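Local coordinates for putative agmatinase (Clostridium difficile, PDB 3LHL), which probably hydrolyses agmatine to putrescine and urea, as a manganese-dependent member of the arginase family, at residues T124-E129 / T139-I144; A104-H109 / W145-D150; G96-T101 / Y198-L203. One frame throughout, in Å; residues are numbered along the deposited sequence.

Following the chain from its N terminus, contact 3 opens first at 96-101, contact 2 next at 104-109 and contact 1 last at 124-129. They close in reverse order, at 139-144, 145-150 and 198-203, so the loops are concentric and none cross. Contact 1 ties the metal-binding loop after strand 115-120 to helix 140-148, contact 2 ties helix 101-111 to that same helix, and contact 3 ties the turn before helix 101-111 to strand 196-202. Contacts 1 and 3 share a manganese ion, with Asp125 OD2 lying 3.1 Å from His98 ND1. Ile144 touches Phe105 between contacts 1 and 2, while Tyr198 packs on Ala104, Phe105 and Val108 between contacts 2 and 3.

Contact 1 of 3, residues T124-E129 / T139-I144; sequences TDLREE and TVIKRI. With MN (manganese (II) ion), chain B.
Glu128 and Arg143 meet at about a right angle, carboxylate and guanidinium planes 59° apart, in a salt bridge of 2.6 Å from Arg143 NH2 to Glu128 OE2 whose hydrogen bond is weak (137° at the hydrogen). Glu128 OE1 takes Lys142 NZ at 2.7 Å, nearly along the C-O direction. Glu128 can serve both because its chain bends at chi2 (58°), turning the carboxylate back toward the ends of Lys142 and Arg143; Arg143 also pairs with Asp146. Deeper in, 124-129 sits at the start of helix 140-148: Asp125 O receives weak hydrogen bonds from Ile141 N (3.2 Å) and Lys142 N (3.3 Å). This loop carries the DAHxD manganese signature of the arginase family, Asp121, His123 and Asp125. Asp125 lies alongside Val140, both side chains pointing the same way, and Val140 CG1 comes within 3.5 Å of Asp125 OD2. Asp125 OD2 binds the chain B manganese at 2.4 Å, with His98, Asp121 and Asp202 completing the protein ligands. On the sheet side, Leu126 CD2 touches Ile141 CG2 at 3.5 Å, and Ile141 also packs on Ile153 of strand 153-158. Thr124 OG1 accepts from Leu126 N, an ST turn.

Contact 2 of 3, residues A104-H109 / W145-D150; sequences AFKAVH and WDIVGD
Ile147 lays its CG2 methyl over one face of the His109 imidazole, 3.8 Å from the ring centroid and 23° off the ring normal, which qualifies as a CH-pi contact. The methyl is displaced toward the ND1-CE1 side of the ring, and the two side chains run antiparallel alongside each other. With CG anti to the backbone N (chi1 180°), the His109 ring is carried across the gap toward 145-150, and chi2 near -104° turns its face to Ile147.

The other branch of Ile147 turns to Lys106. Their side chains cross at about a right angle, and Ile147 CD1 rests against the aliphatic part of the lysine, 3.6 Å from Lys106 CE. The extended lysine chain thus lines the solvent-exposed border with methylenes.

Phe105 offers its edge rather than a face: Val148 CG1 lies near the ring plane, 3.5 Å from Phe105 CZ, and Ile147 CG2 approaches the same edge at 4.1 Å from Phe105 CE2. One face of the Phe105 ring is taken by its own helix neighbour, His109 CB, 3.8 Å above the plane.

No hydrogen bond joins 104-109 to 145-150, and the 225 Å² buried between them comes from methyls, methylenes and ring atoms. Gly149 leaves the helix with a positive phi, and beyond it Asp150 OD1 accepts from Trp145 NE1 at 2.8 Å while also bonding His174.

Phe105 and His109 both reach Ile115, so helix 101-111 packs on strand 115-120, while helix 140-148 reaches strand 153-158 through Ile141. The two helices connect successive beta-alpha-beta units, and their side-by-side packing belongs to one outer layer of the three-layer alpha/beta/alpha arginase fold, whose parallel sheet has strand order 2-1-3-8-7-4-5-6.

Contact 3 of 3, residues G96-T101 / Y198-L203; sequences GEHLVT and YLTIDL. With MN (manganese (II) ion), chain B; MN (manganese (II) ion), chain C.
His98 projects its CB toward strand 196-202, and from there the ring runs between a manganese ion and a threonine. His98 CB stands 3.6 Å from the chain B manganese, with CG next in line. A first torsion of -145°, short of fully anti, swings the ring so that His98 ND1 meets this manganese at 2.2 Å. Around the ring, His98 CE1 lies 3.7 Å from Asp202 CB, and CD2 passes near the Thr200 hydroxyl. At the tip, His98 NE2 donates to Thr200 OG1 at 2.7 Å, the side chains crossing at about a right angle, with an N-H...O angle of 160° and the oxygen close to the imidazole plane.

Asp202 brings its carboxylate to the same metal with its plane 80° from that of the ring. Asp202 OD2 bridges the pair, 2.2 Å from the chain B manganese and 2.4 Å from the chain C manganese. Asp121 and Asp125 complete the protein ligands of the first ion; Asp121, His123 and Asp204 those of the second.

Behind the histidine, Asp245 bonds the hydroxyls of Thr200, Thr101 and Tyr198. Thr101 CG2 packs against the Tyr198 ring, 3.9 Å from Tyr198 CE2.

The chemistry is that of a metal ligand with a second shell. With the NE2 proton directed at Thr200, ND1 is left to coordinate manganese, and the two bonds, from the nitrogens flanking CE1, fix the ring's rotation. Asp245, bonded to Thr200, would probably polarise the hydroxyl and so the NE2-H, favouring ND1 as a metal donor. Asp202 OD2, together with Asp121, links the ions into a binuclear centre, as in other arginase-family enzymes.

Contact 1 of 3, residues T124-E129 / T139-I144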
loop_
_atom_site.group_PDB
_atom_site.type_symbol
_atom_site.label_atom_id
_atom_site.label_comp_id
_atom_site.label_asym_id
_atom_site.label_seq_id
_atom_site.Cartn_x
_atom_site.Cartn_y
_atom_site.Cartn_z
ATOM N N THR A 124 7.025 11.351 2.753
ATOM C CA THR A 124 6.585 11.224 4.139
ATOM C C THR A 124 5.061 11.185 4.257
ATOM O O THR A 124 4.511 10.412 5.045
ATOM C CB THR A 124 7.095 12.409 5.013
ATOM O OG1 THR A 124 6.381 13.604 4.665
ATOM C CG2 THR A 124 8.595 12.639 4.805
ATOM N N ASP A 125 4.384 12.018 3.469
ATOM C CA ASP A 125 2.926 12.095 3.514
ATOM C C ASP A 125 2.466 12.576 4.893
ATOM O O ASP A 125 1.348 12.296 5.321
ATOM C CB ASP A 125 2.300 10.730 3.210
ATOM C CG ASP A 125 2.351 10.382 1.738
ATOM O OD1 ASP A 125 2.712 11.265 0.933
ATOM O OD2 ASP A 125 2.020 9.230 1.385
ATOM N N LEU A 126 3.334 13.309 5.583
ATOM C CA LEU A 126 3.012 13.797 6.912
ATOM C C LEU A 126 2.473 15.227 6.978
ATOM O O LEU A 126 2.035 15.672 8.037
ATOM C CB LEU A 126 4.236 13.662 7.819
ATOM C CG LEU A 126 4.567 12.247 8.305
ATOM C CD1 LEU A 126 5.816 12.268 9.166
ATOM C CD2 LEU A 126 3.390 11.696 9.105
ATOM N N ARG A 127 2.483 15.956 5.870
ATOM C CA ARG A 127 1.981 17.321 5.939
ATOM C C ARG A 127 0.493 17.348 6.284
ATOM O O ARG A 127 -0.263 16.445 5.915
ATOM C CB ARG A 127 2.259 18.077 4.637
ATOM C CG ARG A 127 1.473 17.640 3.424
ATOM C CD ARG A 127 2.064 18.325 2.196
ATOM N NE ARG A 127 3.444 17.890 1.989
ATOM C CZ ARG A 127 4.334 18.521 1.229
ATOM N NH1 ARG A 127 4.002 19.635 0.589
ATOM N NH2 ARG A 127 5.559 18.027 1.104
ATOM N N GLU A 128 0.094 18.388 7.013
ATOM C CA GLU A 128 -1.284 18.567 7.460
ATOM C C GLU A 128 -2.249 18.797 6.297
ATOM O O GLU A 128 -3.370 18.292 6.304
ATOM C CB GLU A 128 -1.342 19.736 8.445
ATOM C CG GLU A 128 -2.714 20.016 9.061
ATOM C CD GLU A 128 -3.303 18.824 9.805
ATOM O OE1 GLU A 128 -2.536 18.027 10.387
ATOM O OE2 GLU A 128 -4.542 18.696 9.821
ATOM N N GLU A 129 -1.811 19.558 5.297
ATOM C CA GLU A 129 -2.647 19.833 4.136
ATOM C C GLU A 129 -1.825 19.870 2.863
ATOM O O GLU A 129 -0.603 20.000 2.897
ATOM C CB GLU A 129 -3.356 21.188 4.259
ATOM C CG GLU A 129 -4.360 21.330 5.380
ATOM C CD GLU A 129 -5.199 22.590 5.218
ATOM O OE1 GLU A 129 -4.666 23.603 4.710
ATOM O OE2 GLU A 129 -6.389 22.572 5.599
ATOM N N THR A 139 -1.156 13.751 2.601
ATOM C CA THR A 139 -1.380 13.935 4.031
ATOM C C THR A 139 -1.905 12.655 4.667
ATOM O O THR A 139 -2.190 12.630 5.862
ATOM C CB THR A 139 -2.435 15.027 4.301
ATOM O OG1 THR A 139 -3.718 14.543 3.888
ATOM C CG2 THR A 139 -2.113 16.314 3.530
ATOM N N VAL A 140 -2.027 11.595 3.874
ATOM C CA VAL A 140 -2.580 10.339 4.370
ATOM C C VAL A 140 -1.983 9.796 5.675
ATOM O O VAL A 140 -2.725 9.371 6.562
ATOM C CB VAL A 140 -2.532 9.226 3.271
ATOM C CG1 VAL A 140 -1.090 8.790 3.002
ATOM C CG2 VAL A 140 -3.393 8.044 3.698
ATOM N N ILE A 141 -0.662 9.816 5.814
ATOM C CA ILE A 141 -0.062 9.295 7.034
ATOM C C ILE A 141 -0.338 10.190 8.234
ATOM O O ILE A 141 -0.441 9.707 9.362
ATOM C CB ILE A 141 1.465 9.082 6.867
ATOM C CG1 ILE A 141 1.717 8.078 5.741
ATOM C CG2 ILE A 141 2.074 8.543 8.165
ATOM C CD1 ILE A 141 1.012 6.747 5.938
ATOM N N LYS A 142 -0.459 11.495 7.997
ATOM C CA LYS A 142 -0.751 12.422 9.082
ATOM C C LYS A 142 -2.166 12.109 9.563
ATOM O O LYS A 142 -2.434 12.084 10.763
ATOM C CB LYS A 142 -0.666 13.868 8.591
ATOM C CG LYS A 142 -0.901 14.910 9.678
ATOM C CD LYS A 142 0.146 14.811 10.786
ATOM C CE LYS A 142 -0.186 15.734 11.947
ATOM N NZ LYS A 142 -0.250 17.165 11.535
ATOM N N ARG A 143 -3.068 11.856 8.617
ATOM C CA ARG A 143 -4.446 11.519 8.960
ATOM C C ARG A 143 -4.469 10.254 9.805
ATOM O O ARG A 143 -5.192 10.173 10.796
ATOM C CB ARG A 143 -5.282 11.291 7.699
ATOM C CG ARG A 143 -5.584 12.561 6.943
ATOM C CD ARG A 143 -6.238 13.582 7.864
ATOM N NE ARG A 143 -5.736 14.908 7.549
ATOM C CZ ARG A 143 -5.082 15.688 8.400
ATOM N NH1 ARG A 143 -4.851 15.287 9.642
ATOM N NH2 ARG A 143 -4.635 16.863 7.989
ATOM N N ILE A 144 -3.669 9.270 9.406
ATOM C CA ILE A 144 -3.601 8.016 10.134
ATOM C C ILE A 144 -2.974 8.203 11.510
ATOM O O ILE A 144 -3.391 7.569 12.473
ATOM C CB ILE A 144 -2.820 6.954 9.335
ATOM C CG1 ILE A 144 -3.641 6.557 8.098
ATOM C CG2 ILE A 144 -2.500 5.753 10.227
ATOM C CD1 ILE A 144 -2.970 5.553 7.178
HETATM MN MN MN B . 2.274 8.070 -0.641
HETATM O O HOH W 1 2.469 18.332 9.914
#

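Contact 2 of 3, residues A104-H109 / W145-D150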
loop_
_atom_site.group_PDB
_atom_site.type_symbol
_atom_site.label_atom_id
_atom_site.label_comp_id
_atom_site.label_asym_id
_atom_site.label_seq_id
_atom_site.Cartn_x
_atom_site.Cartn_y
_atom_site.Cartn_z
ATOM N N ALA A 104 -9.760 2.757 4.123
ATOM C CA ALA A 104 -9.477 1.331 4.212
ATOM C C ALA A 104 -8.896 1.028 5.582
ATOM O O ALA A 104 -9.321 0.087 6.262
ATOM C CB ALA A 104 -8.493 0.924 3.125
ATOM N N PHE A 105 -7.918 1.834 5.980
ATOM C CA PHE A 105 -7.277 1.662 7.269
ATOM C C PHE A 105 -8.315 1.794 8.370
ATOM O O PHE A 105 -8.334 0.999 9.309
ATOM C CB PHE A 105 -6.191 2.713 7.492
ATOM C CG PHE A 105 -5.635 2.692 8.883
ATOM C CD1 PHE A 105 -4.823 1.638 9.301
ATOM C CD2 PHE A 105 -6.001 3.670 9.805
ATOM C CE1 PHE A 105 -4.392 1.556 10.624
ATOM C CE2 PHE A 105 -5.578 3.601 11.124
ATOM C CZ PHE A 105 -4.772 2.542 11.539
ATOM N N LYS A 106 -9.178 2.798 8.255
ATOM C CA LYS A 106 -10.202 3.001 9.270
ATOM C C LYS A 106 -11.063 1.759 9.458
ATOM O O LYS A 106 -11.307 1.334 10.586
ATOM C CB LYS A 106 -11.081 4.205 8.919
ATOM C CG LYS A 106 -10.410 5.545 9.206
ATOM C CD LYS A 106 -11.296 6.721 8.832
ATOM C CE LYS A 106 -10.602 8.039 9.129
ATOM N NZ LYS A 106 -11.453 9.214 8.794
ATOM N N ALA A 107 -11.512 1.175 8.351
ATOM C CA ALA A 107 -12.346 -0.016 8.412
ATOM C C ALA A 107 -11.609 -1.140 9.144
ATOM O O ALA A 107 -12.218 -1.910 9.884
ATOM C CB ALA A 107 -12.735 -0.462 6.999
ATOM N N VAL A 108 -10.300 -1.230 8.935
ATOM C CA VAL A 108 -9.503 -2.261 9.586
ATOM C C VAL A 108 -9.296 -1.909 11.059
ATOM O O VAL A 108 -9.437 -2.763 11.939
ATOM C CB VAL A 108 -8.118 -2.418 8.909
ATOM C CG1 VAL A 108 -7.304 -3.482 9.630
ATOM C CG2 VAL A 108 -8.290 -2.792 7.436
ATOM N N HIS A 109 -8.976 -0.645 11.320
ATOM C CA HIS A 109 -8.742 -0.178 12.681
ATOM C C HIS A 109 -9.982 -0.335 13.561
ATOM O O HIS A 109 -9.868 -0.519 14.770
ATOM C CB HIS A 109 -8.280 1.285 12.662
ATOM C CG HIS A 109 -8.017 1.852 14.023
ATOM N ND1 HIS A 109 -8.886 2.720 14.650
ATOM C CD2 HIS A 109 -7.004 1.640 14.896
ATOM C CE1 HIS A 109 -8.422 3.013 15.851
ATOM N NE2 HIS A 109 -7.282 2.371 16.026
ATOM N N TRP A 145 -1.981 9.078 11.609
ATOM C CA TRP A 145 -1.349 9.329 12.895
ATOM C C TRP A 145 -2.372 9.937 13.862
ATOM O O TRP A 145 -2.324 9.683 15.066
ATOM C CB TRP A 145 -0.165 10.281 12.745
ATOM C CG TRP A 145 0.462 10.622 14.060
ATOM C CD1 TRP A 145 1.328 9.850 14.785
ATOM C CD2 TRP A 145 0.222 11.800 14.841
ATOM N NE1 TRP A 145 1.640 10.476 15.973
ATOM C CE2 TRP A 145 0.976 11.674 16.032
ATOM C CE3 TRP A 145 -0.559 12.950 14.651
ATOM C CZ2 TRP A 145 0.971 12.657 17.031
ATOM C CZ3 TRP A 145 -0.565 13.928 15.642
ATOM C CH2 TRP A 145 0.197 13.774 16.820
ATOM N N ASP A 146 -3.290 10.743 13.333
ATOM C CA ASP A 146 -4.320 11.346 14.170
ATOM C C ASP A 146 -5.185 10.249 14.784
ATOM O O ASP A 146 -5.843 10.464 15.799
ATOM C CB ASP A 146 -5.222 12.290 13.362
ATOM C CG ASP A 146 -4.563 13.615 13.061
ATOM O OD1 ASP A 146 -3.700 14.049 13.851
ATOM O OD2 ASP A 146 -4.920 14.238 12.041
ATOM N N ILE A 147 -5.180 9.075 14.166
ATOM C CA ILE A 147 -5.978 7.966 14.669
ATOM C C ILE A 147 -5.236 7.050 15.643
ATOM O O ILE A 147 -5.790 6.665 16.670
ATOM C CB ILE A 147 -6.525 7.103 13.508
ATOM C CG1 ILE A 147 -7.421 7.951 12.604
ATOM C CG2 ILE A 147 -7.306 5.921 14.058
ATOM C CD1 ILE A 147 -7.920 7.214 11.375
ATOM N N VAL A 148 -3.986 6.710 15.334
ATOM C CA VAL A 148 -3.215 5.801 16.183
ATOM C C VAL A 148 -2.210 6.443 17.127
ATOM O O VAL A 148 -1.848 5.847 18.144
ATOM C CB VAL A 148 -2.455 4.759 15.329
ATOM C CG1 VAL A 148 -3.443 3.955 14.487
ATOM C CG2 VAL A 148 -1.426 5.458 14.440
ATOM N N GLY A 149 -1.739 7.639 16.795
ATOM C CA GLY A 149 -0.775 8.296 17.660
ATOM C C GLY A 149 0.631 7.747 17.497
ATOM O O GLY A 149 0.905 6.980 16.568
ATOM N N ASP A 150 1.520 8.123 18.413
ATOM C CA ASP A 150 2.918 7.706 18.364
ATOM C C ASP A 150 3.190 6.220 18.580
ATOM O O ASP A 150 2.364 5.484 19.126
ATOM C CB ASP A 150 3.742 8.493 19.387
ATOM C CG ASP A 150 3.567 10.000 19.258
ATOM O OD1 ASP A 150 3.342 10.499 18.134
ATOM O OD2 ASP A 150 3.673 10.688 20.294
#

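Contact 3 of 3, residues G96-T101 / Y198-L203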
loop_
_atom_site.group_PDB
_atom_site.type_symbol
_atom_site.label_atom_id
_atom_site.label_comp_id
_atom_site.label_asym_id
_atom_site.label_seq_id
_atom_site.Cartn_x
_atom_site.Cartn_y
_atom_site.Cartn_z
ATOM N N GLY A 96 -5.514 3.824 -6.620
ATOM C CA GLY A 96 -4.945 4.872 -7.422
ATOM C C GLY A 96 -4.147 5.636 -6.383
ATOM O O GLY A 96 -3.229 5.076 -5.784
ATOM N N GLU A 97 -4.513 6.885 -6.118
ATOM C CA GLU A 97 -3.765 7.679 -5.149
ATOM C C GLU A 97 -3.748 7.103 -3.738
ATOM O O GLU A 97 -4.594 6.281 -3.361
ATOM C CB GLU A 97 -4.277 9.115 -5.120
ATOM C CG GLU A 97 -5.680 9.274 -4.629
ATOM C CD GLU A 97 -6.072 10.732 -4.535
ATOM O OE1 GLU A 97 -6.107 11.409 -5.590
ATOM O OE2 GLU A 97 -6.337 11.199 -3.406
ATOM N N HIS A 98 -2.779 7.555 -2.954
ATOM C CA HIS A 98 -2.599 7.060 -1.597
ATOM C C HIS A 98 -3.728 7.384 -0.618
ATOM O O HIS A 98 -3.839 6.759 0.429
ATOM C CB HIS A 98 -1.263 7.563 -1.049
ATOM C CG HIS A 98 -0.583 6.589 -0.139
ATOM N ND1 HIS A 98 0.746 6.698 0.208
ATOM C CD2 HIS A 98 -1.049 5.488 0.494
ATOM C CE1 HIS A 98 1.070 5.704 1.014
ATOM N NE2 HIS A 98 -0.001 4.956 1.203
ATOM N N LEU A 99 -4.582 8.341 -0.953
ATOM C CA LEU A 99 -5.664 8.683 -0.035
ATOM C C LEU A 99 -6.627 7.515 0.214
ATOM O O LEU A 99 -7.208 7.421 1.294
ATOM C CB LEU A 99 -6.436 9.905 -0.542
ATOM C CG LEU A 99 -7.520 10.458 0.394
ATOM C CD1 LEU A 99 -6.935 10.801 1.761
ATOM C CD2 LEU A 99 -8.141 11.688 -0.241
ATOM N N VAL A 100 -6.781 6.621 -0.765
ATOM C CA VAL A 100 -7.688 5.479 -0.611
ATOM C C VAL A 100 -7.352 4.643 0.622
ATOM O O VAL A 100 -8.195 3.908 1.135
ATOM C CB VAL A 100 -7.672 4.532 -1.852
ATOM C CG1 VAL A 100 -8.017 5.311 -3.115
ATOM C CG2 VAL A 100 -6.325 3.848 -1.979
ATOM N N THR A 101 -6.113 4.759 1.086
ATOM C CA THR A 101 -5.654 4.030 2.255
ATOM C C THR A 101 -6.329 4.488 3.559
ATOM O O THR A 101 -6.519 3.686 4.476
ATOM C CB THR A 101 -4.121 4.175 2.404
ATOM O OG1 THR A 101 -3.476 3.502 1.315
ATOM C CG2 THR A 101 -3.638 3.586 3.724
ATOM N N TYR A 198 -1.122 -3.175 9.329
ATOM C CA TYR A 198 -1.805 -2.710 8.132
ATOM C C TYR A 198 -0.625 -2.298 7.262
ATOM O O TYR A 198 0.131 -1.394 7.620
ATOM C CB TYR A 198 -2.686 -1.489 8.366
ATOM C CG TYR A 198 -3.418 -1.113 7.092
ATOM C CD1 TYR A 198 -4.695 -1.603 6.827
ATOM C CD2 TYR A 198 -2.788 -0.354 6.103
ATOM C CE1 TYR A 198 -5.325 -1.353 5.605
ATOM C CE2 TYR A 198 -3.406 -0.101 4.880
ATOM C CZ TYR A 198 -4.675 -0.604 4.636
ATOM O OH TYR A 198 -5.279 -0.375 3.415
ATOM N N LEU A 199 -0.452 -2.974 6.135
ATOM C CA LEU A 199 0.659 -2.681 5.239
ATOM C C LEU A 199 0.241 -1.827 4.054
ATOM O O LEU A 199 -0.559 -2.253 3.226
ATOM C CB LEU A 199 1.267 -3.990 4.738
ATOM C CG LEU A 199 2.345 -3.923 3.656
ATOM C CD1 LEU A 199 3.582 -3.213 4.181
ATOM C CD2 LEU A 199 2.683 -5.344 3.213
ATOM N N THR A 200 0.777 -0.615 3.982
ATOM C CA THR A 200 0.471 0.286 2.881
ATOM C C THR A 200 1.749 0.570 2.100
ATOM O O THR A 200 2.711 1.137 2.624
ATOM C CB THR A 200 -0.146 1.625 3.377
ATOM O OG1 THR A 200 -0.369 2.488 2.250
ATOM C CG2 THR A 200 0.776 2.317 4.381
ATOM N N ILE A 201 1.749 0.166 0.839
ATOM C CA ILE A 201 2.906 0.350 -0.022
ATOM C C ILE A 201 2.675 1.332 -1.169
ATOM O O ILE A 201 1.924 1.045 -2.107
ATOM C CB ILE A 201 3.353 -1.006 -0.629
ATOM C CG1 ILE A 201 3.936 -1.893 0.471
ATOM C CG2 ILE A 201 4.373 -0.781 -1.754
ATOM C CD1 ILE A 201 4.365 -3.264 -0.012
ATOM N N ASP A 202 3.308 2.498 -1.079
ATOM C CA ASP A 202 3.229 3.482 -2.151
ATOM C C ASP A 202 4.331 2.999 -3.096
ATOM O O ASP A 202 5.507 3.005 -2.729
ATOM C CB ASP A 202 3.568 4.879 -1.641
ATOM C CG ASP A 202 3.492 5.921 -2.731
ATOM O OD1 ASP A 202 3.945 5.631 -3.855
ATOM O OD2 ASP A 202 2.990 7.029 -2.467
ATOM N N LEU A 203 3.958 2.562 -4.294
ATOM C CA LEU A 203 4.935 2.043 -5.240
ATOM C C LEU A 203 6.058 3.001 -5.633
ATOM O O LEU A 203 7.088 2.554 -6.139
ATOM C CB LEU A 203 4.229 1.510 -6.492
ATOM C CG LEU A 203 3.273 0.333 -6.228
ATOM C CD1 LEU A 203 2.460 0.023 -7.475
ATOM C CD2 LEU A 203 4.070 -0.888 -5.780
HETATM MN MN MN B . 2.274 8.070 -0.641
HETATM MN MN MN C . 4.687 8.667 -2.691
#